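Local coordinates for nucleotidyltransferase-like protein (Exiguobacterium sibiricum, PDB 3C18) that is of unproven function but probably belongs to the nucleotidyltransferase superfamily, joining a nucleotidyltransferase-like domain to a helical substrate-binding-like domain and a helix-turn-helix domain, at residues L42-R47 with L67-E72; M123-A128 with T250-D255; L160-V165 with V174-Q179; W238-L243 with V284-V289. All blocks are in the same frame, centred on the assembly; numbering follows the deposited sequence.

Interaction 1 (L42-R47 with L67-E72); sequences LLVITR and LHLVHE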
loop_
_atom_site.group_PDB
_atom_site.type_symbol
_atom_site.label_atom_id
_atom_site.label_comp_id
_atom_site.label_asym_id
_atom_site.label_seq_id
_atom_site.Cartn_x
_atom_site.Cartn_y
_atom_site.Cartn_z
ATOM N N LEU A 42 3.382 24.643 -5.456
ATOM C CA LEU A 42 4.029 25.154 -4.276
ATOM C C LEU A 42 3.963 24.089 -3.208
ATOM O O LEU A 42 2.919 23.526 -2.947
ATOM C CB LEU A 42 3.311 26.401 -3.761
ATOM C CG LEU A 42 3.448 27.709 -4.518
ATOM C CD1 LEU A 42 2.473 28.736 -3.943
ATOM C CD2 LEU A 42 4.885 28.217 -4.461
ATOM N N LEU A 43 5.099 23.846 -2.583
ATOM C CA LEU A 43 5.207 22.892 -1.494
ATOM C C LEU A 43 5.566 23.625 -0.241
ATOM O O LEU A 43 6.643 24.211 -0.122
ATOM C CB LEU A 43 6.256 21.811 -1.797
ATOM C CG LEU A 43 6.593 20.875 -0.628
ATOM C CD1 LEU A 43 5.413 19.913 -0.341
ATOM C CD2 LEU A 43 7.890 20.108 -0.918
ATOM N N VAL A 44 4.626 23.608 0.685
ATOM C CA VAL A 44 4.768 24.298 1.968
ATOM C C VAL A 44 4.991 23.264 3.047
ATOM O O VAL A 44 4.156 22.406 3.255
ATOM C CB VAL A 44 3.474 25.136 2.302
ATOM C CG1 VAL A 44 3.630 25.883 3.593
ATOM C CG2 VAL A 44 3.143 26.122 1.138
ATOM N N ILE A 45 6.155 23.324 3.701
ATOM C CA ILE A 45 6.454 22.428 4.824
ATOM C C ILE A 45 6.240 23.177 6.129
ATOM O O ILE A 45 6.765 24.274 6.349
ATOM C CB ILE A 45 7.836 21.810 4.778
ATOM C CG1 ILE A 45 8.043 21.081 3.443
ATOM C CG2 ILE A 45 7.961 20.741 5.912
ATOM C CD1 ILE A 45 8.511 21.991 2.310
ATOM N N THR A 46 5.473 22.532 6.991
ATOM C CA THR A 46 4.964 23.147 8.190
ATOM C C THR A 46 4.935 22.212 9.401
ATOM O O THR A 46 4.869 20.984 9.267
ATOM C CB THR A 46 3.513 23.633 7.884
ATOM O OG1 THR A 46 3.017 24.409 8.963
ATOM C CG2 THR A 46 2.606 22.491 7.642
ATOM N N ARG A 47 5.002 22.820 10.586
ATOM C CA ARG A 47 4.869 22.109 11.845
ATOM C C ARG A 47 3.527 22.382 12.452
ATOM O O ARG A 47 3.251 22.032 13.589
ATOM C CB ARG A 47 5.953 22.500 12.828
ATOM C CG ARG A 47 7.288 22.024 12.443
ATOM C CD ARG A 47 8.331 22.448 13.448
ATOM N NE ARG A 47 9.647 22.145 12.930
ATOM C CZ ARG A 47 10.787 22.555 13.474
ATOM N NH1 ARG A 47 10.771 23.297 14.566
ATOM N NH2 ARG A 47 11.950 22.223 12.916
ATOM N N LEU A 67 -1.162 24.010 -4.334
ATOM C CA LEU A 67 -0.428 24.096 -3.098
ATOM C C LEU A 67 -0.549 22.815 -2.262
ATOM O O LEU A 67 -1.645 22.423 -1.823
ATOM C CB LEU A 67 -0.880 25.319 -2.324
ATOM C CG LEU A 67 -0.014 25.756 -1.150
ATOM C CD1 LEU A 67 -0.082 27.236 -0.957
ATOM C CD2 LEU A 67 -0.462 25.017 0.101
ATOM N N HIS A 68 0.603 22.180 -2.073
ATOM C CA HIS A 68 0.750 21.034 -1.174
ATOM C C HIS A 68 1.277 21.479 0.184
ATOM O O HIS A 68 2.351 22.030 0.290
ATOM C CB HIS A 68 1.630 19.954 -1.794
ATOM C CG HIS A 68 0.937 19.182 -2.889
ATOM N ND1 HIS A 68 0.710 17.823 -2.817
ATOM C CD2 HIS A 68 0.385 19.592 -4.060
ATOM C CE1 HIS A 68 0.074 17.425 -3.910
ATOM N NE2 HIS A 68 -0.144 18.483 -4.678
ATOM N N LEU A 69 0.452 21.261 1.199
ATOM C CA LEU A 69 0.744 21.593 2.587
ATOM C C LEU A 69 1.017 20.270 3.283
ATOM O O LEU A 69 0.133 19.413 3.344
ATOM C CB LEU A 69 -0.459 22.301 3.247
ATOM C CG LEU A 69 -0.207 22.906 4.639
ATOM C CD1 LEU A 69 0.894 23.948 4.604
ATOM C CD2 LEU A 69 -1.474 23.507 5.197
ATOM N N VAL A 70 2.260 20.095 3.736
ATOM C CA VAL A 70 2.702 18.842 4.353
ATOM C C VAL A 70 3.422 19.079 5.664
ATOM O O VAL A 70 4.210 19.985 5.775
ATOM C CB VAL A 70 3.670 18.109 3.430
ATOM C CG1 VAL A 70 4.065 16.763 4.023
ATOM C CG2 VAL A 70 3.023 17.922 2.057
ATOM N N HIS A 71 3.135 18.242 6.638
ATOM C CA HIS A 71 3.833 18.346 7.942
ATOM C C HIS A 71 5.249 17.831 7.783
ATOM O O HIS A 71 5.487 16.849 7.090
ATOM C CB HIS A 71 3.106 17.545 9.024
ATOM C CG HIS A 71 3.551 17.880 10.407
ATOM N ND1 HIS A 71 4.774 17.475 10.904
ATOM C CD2 HIS A 71 2.973 18.619 11.378
ATOM C CE1 HIS A 71 4.917 17.931 12.133
ATOM N NE2 HIS A 71 3.827 18.612 12.457
ATOM N N GLU A 72 6.179 18.502 8.441
ATOM C CA GLU A 72 7.601 18.170 8.376
ATOM C C GLU A 72 7.898 16.708 8.677
ATOM O O GLU A 72 8.830 16.149 8.127
ATOM C CB GLU A 72 8.399 19.057 9.343
ATOM C CG GLU A 72 9.888 18.813 9.293
ATOM C CD GLU A 72 10.675 19.721 10.227
ATOM O OE1 GLU A 72 10.083 20.651 10.785
ATOM O OE2 GLU A 72 11.891 19.503 10.402
HETATM O O HOH W 1 3.681 19.480 15.118
#

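Interaction 2 (M123-A128 with T250-D255); sequences MSLSFA and TELKVD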
loop_
_atom_site.group_PDB
_atom_site.type_symbol
_atom_site.label_atom_id
_atom_site.label_comp_id
_atom_site.label_asym_id
_atom_site.label_seq_id
_atom_site.Cartn_x
_atom_site.Cartn_y
_atom_site.Cartn_z
HETATM N N MSE A 123 15.360 -2.106 2.597
HETATM C CA MSE A 123 15.707 -3.432 2.114
HETATM C C MSE A 123 14.863 -4.445 2.825
HETATM O O MSE A 123 14.379 -5.367 2.212
HETATM C CB MSE A 123 17.201 -3.753 2.240
HETATM C CG MSE A 123 18.053 -3.016 1.264
HETATM SE SE MSE A 123 19.853 -3.729 1.146
HETATM C CE MSE A 123 20.499 -3.253 2.908
ATOM N N SER A 124 14.603 -4.245 4.107
ATOM C CA SER A 124 13.742 -5.188 4.856
ATOM C C SER A 124 12.304 -5.100 4.377
ATOM O O SER A 124 11.621 -6.079 4.300
ATOM C CB SER A 124 13.798 -4.953 6.363
ATOM O OG SER A 124 15.104 -5.250 6.890
ATOM N N LEU A 125 11.852 -3.895 4.057
ATOM C CA LEU A 125 10.493 -3.699 3.550
ATOM C C LEU A 125 10.312 -4.327 2.173
ATOM O O LEU A 125 9.304 -4.911 1.881
ATOM C CB LEU A 125 10.111 -2.214 3.549
ATOM C CG LEU A 125 9.957 -1.621 4.976
ATOM C CD1 LEU A 125 9.938 -0.072 5.012
ATOM C CD2 LEU A 125 8.668 -2.160 5.593
ATOM N N SER A 126 11.337 -4.250 1.342
ATOM C CA SER A 126 11.285 -4.829 -0.007
ATOM C C SER A 126 11.320 -6.350 0.072
ATOM O O SER A 126 10.552 -7.086 -0.584
ATOM C CB SER A 126 12.480 -4.307 -0.818
ATOM O OG SER A 126 12.415 -4.714 -2.163
ATOM N N PHE A 127 12.210 -6.821 0.914
ATOM C CA PHE A 127 12.378 -8.244 1.131
ATOM C C PHE A 127 11.089 -8.832 1.717
ATOM O O PHE A 127 10.641 -9.924 1.358
ATOM C CB PHE A 127 13.540 -8.515 2.096
ATOM C CG PHE A 127 13.832 -9.964 2.266
ATOM C CD1 PHE A 127 14.686 -10.607 1.380
ATOM C CD2 PHE A 127 13.233 -10.703 3.285
ATOM C CE1 PHE A 127 14.943 -11.967 1.502
ATOM C CE2 PHE A 127 13.487 -12.080 3.414
ATOM C CZ PHE A 127 14.345 -12.707 2.515
ATOM N N ALA A 128 10.467 -8.088 2.614
ATOM C CA ALA A 128 9.191 -8.565 3.231
ATOM C C ALA A 128 8.123 -8.813 2.155
ATOM O O ALA A 128 7.376 -9.824 2.143
ATOM C CB ALA A 128 8.692 -7.531 4.245
ATOM N N THR A 250 8.402 -0.290 13.686
ATOM C CA THR A 250 7.032 0.177 13.387
ATOM C C THR A 250 6.599 -0.140 11.983
ATOM O O THR A 250 5.523 -0.629 11.729
ATOM C CB THR A 250 6.916 1.714 13.530
ATOM O OG1 THR A 250 6.998 2.075 14.912
ATOM C CG2 THR A 250 5.596 2.232 12.925
ATOM N N GLU A 251 7.463 0.187 11.051
ATOM C CA GLU A 251 7.141 0.020 9.617
ATOM C C GLU A 251 7.111 -1.434 9.205
ATOM O O GLU A 251 6.602 -1.775 8.149
ATOM C CB GLU A 251 8.142 0.764 8.739
ATOM C CG GLU A 251 8.200 2.274 8.992
ATOM C CD GLU A 251 6.877 2.980 8.651
ATOM O OE1 GLU A 251 6.140 2.519 7.750
ATOM O OE2 GLU A 251 6.602 4.015 9.280
ATOM N N LEU A 252 7.634 -2.297 10.069
ATOM C CA LEU A 252 7.724 -3.712 9.738
ATOM C C LEU A 252 6.662 -4.517 10.443
ATOM O O LEU A 252 6.569 -5.711 10.236
ATOM C CB LEU A 252 9.095 -4.261 10.112
ATOM C CG LEU A 252 10.273 -3.909 9.205
ATOM C CD1 LEU A 252 11.603 -4.324 9.876
ATOM C CD2 LEU A 252 10.074 -4.587 7.851
ATOM N N LYS A 253 5.820 -3.865 11.244
ATOM C CA LYS A 253 4.815 -4.614 12.036
ATOM C C LYS A 253 4.022 -5.587 11.181
ATOM O O LYS A 253 3.788 -6.736 11.548
ATOM C CB LYS A 253 3.835 -3.696 12.786
ATOM C CG LYS A 253 4.426 -3.015 13.971
ATOM C CD LYS A 253 3.422 -2.115 14.694
ATOM C CE LYS A 253 2.230 -2.839 15.290
ATOM N NZ LYS A 253 1.482 -1.928 16.265
ATOM N N VAL A 254 3.641 -5.135 10.008
ATOM C CA VAL A 254 2.713 -5.913 9.195
ATOM C C VAL A 254 3.300 -7.214 8.727
ATOM O O VAL A 254 2.570 -8.192 8.442
ATOM C CB VAL A 254 2.214 -5.108 7.985
ATOM C CG1 VAL A 254 1.577 -6.022 6.955
ATOM C CG2 VAL A 254 1.209 -4.066 8.462
ATOM N N ASP A 255 4.630 -7.233 8.648
ATOM C CA ASP A 255 5.334 -8.401 8.078
ATOM C C ASP A 255 6.279 -9.121 9.027
ATOM O O ASP A 255 6.938 -10.066 8.659
ATOM C CB ASP A 255 6.110 -7.957 6.829
ATOM C CG ASP A 255 5.196 -7.809 5.592
ATOM O OD1 ASP A 255 4.561 -8.824 5.165
ATOM O OD2 ASP A 255 5.143 -6.678 5.054
HETATM O O HOH W 2 7.001 -4.374 3.478
HETATM O O HOH W 3 6.714 -10.981 4.380
#

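Interaction 3 (L160-V165 with V174-Q179); sequences LARLSV and VVVWEQ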
loop_
_atom_site.group_PDB
_atom_site.type_symbol
_atom_site.label_atom_id
_atom_site.label_comp_id
_atom_site.label_asym_id
_atom_site.label_seq_id
_atom_site.Cartn_x
_atom_site.Cartn_y
_atom_site.Cartn_z
ATOM N N LEU A 160 11.975 -7.919 -6.073
ATOM C CA LEU A 160 13.352 -8.456 -6.096
ATOM C C LEU A 160 14.297 -7.516 -6.847
ATOM O O LEU A 160 15.471 -7.348 -6.496
ATOM C CB LEU A 160 13.363 -9.846 -6.737
ATOM C CG LEU A 160 14.683 -10.626 -6.909
ATOM C CD1 LEU A 160 15.284 -11.058 -5.622
ATOM C CD2 LEU A 160 14.492 -11.843 -7.815
ATOM N N ALA A 161 13.770 -6.899 -7.884
ATOM C CA ALA A 161 14.515 -5.904 -8.689
ATOM C C ALA A 161 14.776 -4.664 -7.841
ATOM O O ALA A 161 15.837 -4.119 -7.851
ATOM C CB ALA A 161 13.729 -5.498 -9.916
ATOM N N ARG A 162 13.780 -4.237 -7.068
ATOM C CA ARG A 162 13.914 -3.045 -6.198
ATOM C C ARG A 162 14.932 -3.318 -5.088
ATOM O O ARG A 162 15.801 -2.495 -4.797
ATOM C CB ARG A 162 12.551 -2.617 -5.620
ATOM C CG ARG A 162 11.595 -2.040 -6.686
ATOM C CD ARG A 162 10.177 -1.845 -6.168
ATOM N NE ARG A 162 10.177 -1.137 -4.900
ATOM C CZ ARG A 162 10.258 0.180 -4.775
ATOM N NH1 ARG A 162 10.356 0.935 -5.846
ATOM N NH2 ARG A 162 10.261 0.735 -3.573
ATOM N N LEU A 163 14.863 -4.511 -4.523
ATOM C CA LEU A 163 15.808 -4.941 -3.474
ATOM C C LEU A 163 17.209 -4.992 -4.008
ATOM O O LEU A 163 18.175 -4.509 -3.381
ATOM C CB LEU A 163 15.397 -6.298 -2.906
ATOM C CG LEU A 163 16.320 -6.932 -1.881
ATOM C CD1 LEU A 163 16.576 -6.053 -0.676
ATOM C CD2 LEU A 163 15.702 -8.234 -1.469
ATOM N N SER A 164 17.328 -5.527 -5.207
ATOM C CA SER A 164 18.635 -5.663 -5.847
ATOM C C SER A 164 19.274 -4.304 -6.094
ATOM O O SER A 164 20.479 -4.135 -5.974
ATOM C CB SER A 164 18.509 -6.468 -7.134
ATOM O OG SER A 164 17.949 -7.733 -6.830
ATOM N N VAL A 165 18.434 -3.324 -6.387
ATOM C CA VAL A 165 18.882 -1.952 -6.617
ATOM C C VAL A 165 19.343 -1.338 -5.285
ATOM O O VAL A 165 20.420 -0.750 -5.192
ATOM C CB VAL A 165 17.805 -1.078 -7.276
ATOM C CG1 VAL A 165 18.223 0.385 -7.305
ATOM C CG2 VAL A 165 17.543 -1.587 -8.685
ATOM N N VAL A 174 11.235 4.488 -10.986
ATOM C CA VAL A 174 10.092 3.967 -11.750
ATOM C C VAL A 174 10.574 2.980 -12.808
ATOM O O VAL A 174 9.878 2.034 -13.159
ATOM C CB VAL A 174 9.238 5.097 -12.412
ATOM C CG1 VAL A 174 8.077 4.496 -13.205
ATOM C CG2 VAL A 174 8.696 6.040 -11.341
ATOM N N VAL A 175 11.783 3.212 -13.293
ATOM C CA VAL A 175 12.375 2.353 -14.323
ATOM C C VAL A 175 13.343 1.389 -13.690
ATOM O O VAL A 175 14.515 1.296 -14.058
ATOM C CB VAL A 175 13.081 3.125 -15.471
ATOM C CG1 VAL A 175 12.043 3.891 -16.280
ATOM C CG2 VAL A 175 14.219 4.038 -14.942
ATOM N N VAL A 176 12.821 0.636 -12.753
ATOM C CA VAL A 176 13.638 -0.283 -11.971
ATOM C C VAL A 176 14.316 -1.399 -12.775
ATOM O O VAL A 176 15.443 -1.797 -12.458
ATOM C CB VAL A 176 12.843 -0.890 -10.809
ATOM C CG1 VAL A 176 11.935 -2.016 -11.324
ATOM C CG2 VAL A 176 13.819 -1.362 -9.722
ATOM N N TRP A 177 13.655 -1.909 -13.808
ATOM C CA TRP A 177 14.255 -3.003 -14.630
ATOM C C TRP A 177 15.495 -2.537 -15.371
ATOM O O TRP A 177 16.434 -3.297 -15.612
ATOM C CB TRP A 177 13.253 -3.650 -15.614
ATOM C CG TRP A 177 12.289 -4.518 -14.896
ATOM C CD1 TRP A 177 10.960 -4.315 -14.742
ATOM C CD2 TRP A 177 12.608 -5.676 -14.124
ATOM N NE1 TRP A 177 10.416 -5.288 -13.941
ATOM C CE2 TRP A 177 11.407 -6.144 -13.551
ATOM C CE3 TRP A 177 13.788 -6.364 -13.860
ATOM C CZ2 TRP A 177 11.353 -7.278 -12.742
ATOM C CZ3 TRP A 177 13.730 -7.505 -13.051
ATOM C CH2 TRP A 177 12.525 -7.940 -12.501
ATOM N N GLU A 178 15.482 -1.260 -15.714
ATOM C CA GLU A 178 16.631 -0.632 -16.383
ATOM C C GLU A 178 17.797 -0.615 -15.411
ATOM O O GLU A 178 18.912 -0.983 -15.742
ATOM C CB GLU A 178 16.308 0.814 -16.780
ATOM C CG GLU A 178 15.110 0.965 -17.720
ATOM C CD GLU A 178 15.447 0.626 -19.155
ATOM O OE1 GLU A 178 16.504 -0.010 -19.377
ATOM O OE2 GLU A 178 14.660 1.002 -20.059
ATOM N N GLN A 179 17.500 -0.144 -14.209
ATOM C CA GLN A 179 18.479 -0.069 -13.124
ATOM C C GLN A 179 19.030 -1.443 -12.840
ATOM O O GLN A 179 20.217 -1.598 -12.613
ATOM C CB GLN A 179 17.857 0.464 -11.834
ATOM C CG GLN A 179 17.460 1.921 -11.826
ATOM C CD GLN A 179 16.901 2.381 -10.477
ATOM O OE1 GLN A 179 15.757 2.073 -10.122
ATOM N NE2 GLN A 179 17.693 3.161 -9.733
#

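Interaction 4 (W238-L243 with V284-V289); sequences WTMHEL and VTYEPV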
loop_
_atom_site.group_PDB
_atom_site.type_symbol
_atom_site.label_atom_id
_atom_site.label_comp_id
_atom_site.label_asym_id
_atom_site.label_seq_id
_atom_site.Cartn_x
_atom_site.Cartn_y
_atom_site.Cartn_z
ATOM N N TRP A 238 13.601 -11.918 22.552
ATOM C CA TRP A 238 12.459 -11.032 22.496
ATOM C C TRP A 238 11.193 -11.814 22.418
ATOM O O TRP A 238 11.142 -12.843 21.724
ATOM C CB TRP A 238 12.490 -10.230 21.230
ATOM C CG TRP A 238 13.621 -9.301 21.060
ATOM C CD1 TRP A 238 14.924 -9.624 20.835
ATOM C CD2 TRP A 238 13.539 -7.881 20.997
ATOM N NE1 TRP A 238 15.663 -8.471 20.669
ATOM C CE2 TRP A 238 14.840 -7.393 20.800
ATOM C CE3 TRP A 238 12.501 -6.971 21.121
ATOM C CZ2 TRP A 238 15.115 -6.048 20.658
ATOM C CZ3 TRP A 238 12.788 -5.626 21.009
ATOM C CH2 TRP A 238 14.082 -5.179 20.775
ATOM N N THR A 239 10.141 -11.322 23.078
ATOM C CA THR A 239 8.810 -11.910 22.816
ATOM C C THR A 239 8.292 -11.246 21.525
ATOM O O THR A 239 8.759 -10.203 21.133
ATOM C CB THR A 239 7.820 -11.623 23.947
ATOM O OG1 THR A 239 7.607 -10.213 24.033
ATOM C CG2 THR A 239 8.317 -12.137 25.267
HETATM N N MSE A 240 7.303 -11.843 20.877
HETATM C CA MSE A 240 6.712 -11.238 19.686
HETATM C C MSE A 240 6.142 -9.888 20.026
HETATM O O MSE A 240 6.321 -8.923 19.308
HETATM C CB MSE A 240 5.590 -12.121 19.111
HETATM C CG MSE A 240 4.882 -11.563 17.888
HETATM SE SE MSE A 240 6.104 -11.023 16.447
HETATM C CE MSE A 240 6.861 -12.711 15.853
ATOM N N HIS A 241 5.440 -9.820 21.139
ATOM C CA HIS A 241 4.823 -8.530 21.555
ATOM C C HIS A 241 5.863 -7.441 21.718
ATOM O O HIS A 241 5.681 -6.298 21.312
ATOM C CB HIS A 241 3.971 -8.685 22.810
ATOM C CG HIS A 241 3.140 -7.487 23.120
ATOM N ND1 HIS A 241 2.317 -6.904 22.182
ATOM C CD2 HIS A 241 2.975 -6.782 24.265
ATOM C CE1 HIS A 241 1.703 -5.873 22.733
ATOM N NE2 HIS A 241 2.074 -5.782 23.998
ATOM N N GLU A 242 6.989 -7.815 22.258
ATOM C CA GLU A 242 8.085 -6.858 22.473
ATOM C C GLU A 242 8.615 -6.326 21.131
ATOM O O GLU A 242 8.966 -5.164 20.967
ATOM C CB GLU A 242 9.206 -7.502 23.261
ATOM C CG GLU A 242 8.874 -7.630 24.746
ATOM C CD GLU A 242 9.932 -8.401 25.545
ATOM O OE1 GLU A 242 10.763 -9.113 24.950
ATOM O OE2 GLU A 242 9.907 -8.320 26.801
ATOM N N LEU A 243 8.714 -7.220 20.188
ATOM C CA LEU A 243 9.165 -6.875 18.827
ATOM C C LEU A 243 8.146 -5.950 18.167
ATOM O O LEU A 243 8.483 -4.925 17.556
ATOM C CB LEU A 243 9.359 -8.137 17.970
ATOM C CG LEU A 243 10.587 -9.045 18.149
ATOM C CD1 LEU A 243 10.463 -10.297 17.292
ATOM C CD2 LEU A 243 11.883 -8.333 17.812
ATOM N N VAL A 284 6.619 -17.345 23.652
ATOM C CA VAL A 284 7.556 -17.667 22.597
ATOM C C VAL A 284 8.532 -16.532 22.512
ATOM O O VAL A 284 8.142 -15.371 22.602
ATOM C CB VAL A 284 6.862 -17.845 21.261
ATOM C CG1 VAL A 284 7.816 -18.426 20.263
ATOM C CG2 VAL A 284 5.589 -18.735 21.482
ATOM N N THR A 285 9.817 -16.882 22.356
ATOM C CA THR A 285 10.892 -15.884 22.315
ATOM C C THR A 285 11.821 -16.161 21.149
ATOM O O THR A 285 11.897 -17.295 20.632
ATOM C CB THR A 285 11.680 -15.810 23.652
ATOM O OG1 THR A 285 12.423 -17.010 23.848
ATOM C CG2 THR A 285 10.747 -15.636 24.836
ATOM N N TYR A 286 12.389 -15.077 20.665
ATOM C CA TYR A 286 13.174 -15.059 19.432
ATOM C C TYR A 286 14.473 -14.335 19.625
ATOM O O TYR A 286 14.553 -13.290 20.311
ATOM C CB TYR A 286 12.404 -14.350 18.337
ATOM C CG TYR A 286 11.022 -14.907 18.132
ATOM C CD1 TYR A 286 10.821 -16.045 17.407
ATOM C CD2 TYR A 286 9.920 -14.312 18.728
ATOM C CE1 TYR A 286 9.553 -16.560 17.229
ATOM C CE2 TYR A 286 8.645 -14.827 18.546
ATOM C CZ TYR A 286 8.474 -15.961 17.775
ATOM O OH TYR A 286 7.222 -16.524 17.569
ATOM N N GLU A 287 15.512 -14.897 19.027
ATOM C CA GLU A 287 16.843 -14.314 19.196
ATOM C C GLU A 287 17.673 -14.508 17.926
ATOM O O GLU A 287 17.660 -15.583 17.381
ATOM C CB GLU A 287 17.558 -15.017 20.356
ATOM C CG GLU A 287 18.742 -14.251 20.927
ATOM C CD GLU A 287 19.345 -14.955 22.149
ATOM O OE1 GLU A 287 19.058 -16.168 22.332
ATOM O OE2 GLU A 287 20.072 -14.273 22.923
ATOM N N PRO A 288 18.384 -13.472 17.477
ATOM C CA PRO A 288 19.227 -13.709 16.310
ATOM C C PRO A 288 20.379 -14.636 16.655
ATOM O O PRO A 288 20.987 -14.542 17.724
ATOM C CB PRO A 288 19.749 -12.313 15.932
ATOM C CG PRO A 288 19.157 -11.358 16.920
ATOM C CD PRO A 288 18.631 -12.159 18.083
ATOM N N VAL A 289 20.620 -15.558 15.739
ATOM C CA VAL A 289 21.691 -16.536 15.865
ATOM C C VAL A 289 23.017 -15.911 15.450
ATOM O O VAL A 289 23.086 -15.015 14.590
ATOM C CB VAL A 289 21.409 -17.796 15.015
ATOM C CG1 VAL A 289 22.626 -18.680 14.928
ATOM C CG2 VAL A 289 20.254 -18.549 15.606
HETATM O O HOH W 4 5.897 -14.289 22.415
#

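Interaction 1 (L42-R47 with L67-E72)
Glu72 OE1 takes the NE-H of Arg47 in a salt bridge of 2.7 Å between NE and OE1, nearly straight at 170° and in the guanidinium plane; NH2 adds a weak bond. The two side chains run alongside each other, and their guanidinium and carboxylate planes are nearly coplanar. Next to this pair, Thr46 O accepts from Glu72 N (2.9 Å). Water 1 meets the His71 ring at its edge, joining His71 NE2 (2.8 Å) to Arg47 O. With CG anti to the backbone N (chi1 -166°), the ring is set with one face under Thr46 O, and it is restrained by ND1, which caps Gln73 N, and by the water. Replacing this histidine by an alanine is likely to leave the start of helix 72-81 without its side-chain cap and the water without its imidazole partner. Strands 42-46 and 67-71 run parallel within the mixed sheet of the nucleotidyltransferase-like domain, bonded from His68 N to Leu42 O (2.8 Å) through Thr46 N to Val70 O (3.1 Å). On one face Val44 CG1 meets Leu69 CD1 at 3.5 Å and helix 2-15 covers Val44 and Leu67; on the other, Leu43 CD1 touches Val70 CG2.

Interaction 2 (M123-A128 with T250-D255)
Leu125 and Leu252 make the apolar part of this contact, their CD2 methyls meeting at 3.6 Å. Leu125 CG lies anti to its carbonyl carbon (chi1 -68°), a setting that carries CD2 across to the other segment, where it also packs against the backbone carbonyl of Glu251 at 3.3 Å from CD2 to O. Leu252 CD2 reaches further, to Ser124 CB at 4.0 Å, and so sits over two neighbouring residues of the helix. One turn on, Ala128 CB abuts Asp255 CB at 3.7 Å; the small methyl lets the two backbones come close, with 6.2 Å between the CA atoms of Ala128 and Asp255.

No direct hydrogen bond crosses, and the polar links are made through water. Water 3 donates to Ala128 O (2.6 Å) and to Asp255 OD1 (3.1 Å), while water 2 donates to Leu125 O and, weakly, to Asp255 OD2. The carboxylate thus spans two helical carbonyls through separate waters.

Charged partners lie outside: Asp255 forms a salt bridge with Arg132, one turn further along helix 116-142, and Glu251 forms one with Arg77. Ser124 OG is hydrogen-bonded to Gly223 O.

The arrangement is an interdomain helix contact, in which the long helix 116-142 of the YgxA-like substrate-binding domain receives the 3-10 turn 250-252 and the start of helix 253-265 of the helix-turn-helix domain.

Interaction 3 (L160-V165 with V174-Q179)
Two consecutive helices of the YgxA-like substrate-binding domain, 146-167 and 176-183, meet here, the first turn of the later helix packing against the last turns of the earlier one. Ala161 sets its methyl over the six-membered ring of Trp177 in a CH-pi contact, CB lying 3.8 Å from the ring centroid and 16° off the normal. Val176 CG1 stands over the same face of the indole, toward its rim, and so fills in beside the alanine.

Val176 CG2 is the other hub. With chi1 at 78°, CG1 sits between the backbone N and the carbonyl carbon and CG2 is anti to the N, which directs CG2 to Arg162 CG at 3.8 Å and Val165 CG2 at 3.9 Å. Arg162 and Val176 cross at about a right angle. Val165 then grips Gln179 with both branches: CG2 touches Gln179 CB at 3.8 Å, and CG1 lies 3.7 Å from the amide NE2. That amide is fixed from elsewhere, NE2 bonding to His171 O and OE1 to Glu173 N, both in the connection between the helices.

No hydrogen bond spans the segments. Trp177 is also stacked on Tyr191, and its backbone N bonds to Asp148 of the second subunit. The whole is a pair of consecutive helices joined by a short loop and packed along an apolar seam, the later helix starting at the dimer interface.

Interaction 4 (W238-L243 with V284-V289)
A short, weakly bonded extended piece around Trp238 leads directly into a helix, adding itself as an outer strand, within this chain, beside strand 281-288. Trp238 and Tyr286 form a hydrogen-bonded antiparallel pair: Trp238 N gives to Tyr286 O at 2.8 Å (168°), and Tyr286 N gives to Trp238 O at 2.8 Å with a more bent 148°. Trp238 O also receives a CA-H contact from Thr285, at 3.1 Å from CA to O.

Thr239 is the N-cap of helix 240-245. Its OG1 accepts from Glu242 N while its own N donates to Glu242 OE1 at 3.0 Å, a capping box. Water 4 bridges Met240 N and Val284 O just beyond the pairing.

Tyr286 CG lies anti to the carbonyl carbon (chi1 -53°), which lays the ring beside the helix start. Selenomethionine Met240 brings CE to 3.9 Å from Tyr286 CE2, and Leu243 CD1 approaches Tyr286 CD2 more loosely. The phenol OH is hydrogen-bonded to His57 of the second subunit. Were this tyrosine an alanine, a gap would be likely to open beside Met240 and Leu243, and that histidine to lose its phenol partner.

Leu243 CD2 lies over one face of the Trp238 indole, whose NE1 bonds to Met231 O. Backbone bonds therefore fix the strand pairing, whereas the buried aromatic rings join it to the helical core and, through the phenol, to the other subunit.

In the fold
From the N terminus, interaction 1 comes first: it closes a short, strand-rich loop within the nucleotidyltransferase-like domain and stands in series with all the others, its centre about 27 Å from that of interaction 2. Interaction 2 closes the longest loop, bringing helix 116-142 to the helix-turn-helix domain. Interaction 3 is nested inside that loop, and the two touch where Leu163 packs against Met123 and Phe127. Interaction 4 crosses interaction 2, because 238-243 precedes 250-255 and 284-289 follows it; it ties the C-terminal strand back to the start of helix 240-245. Interactions 2, 3 and 4 all include residues that contact the second subunit.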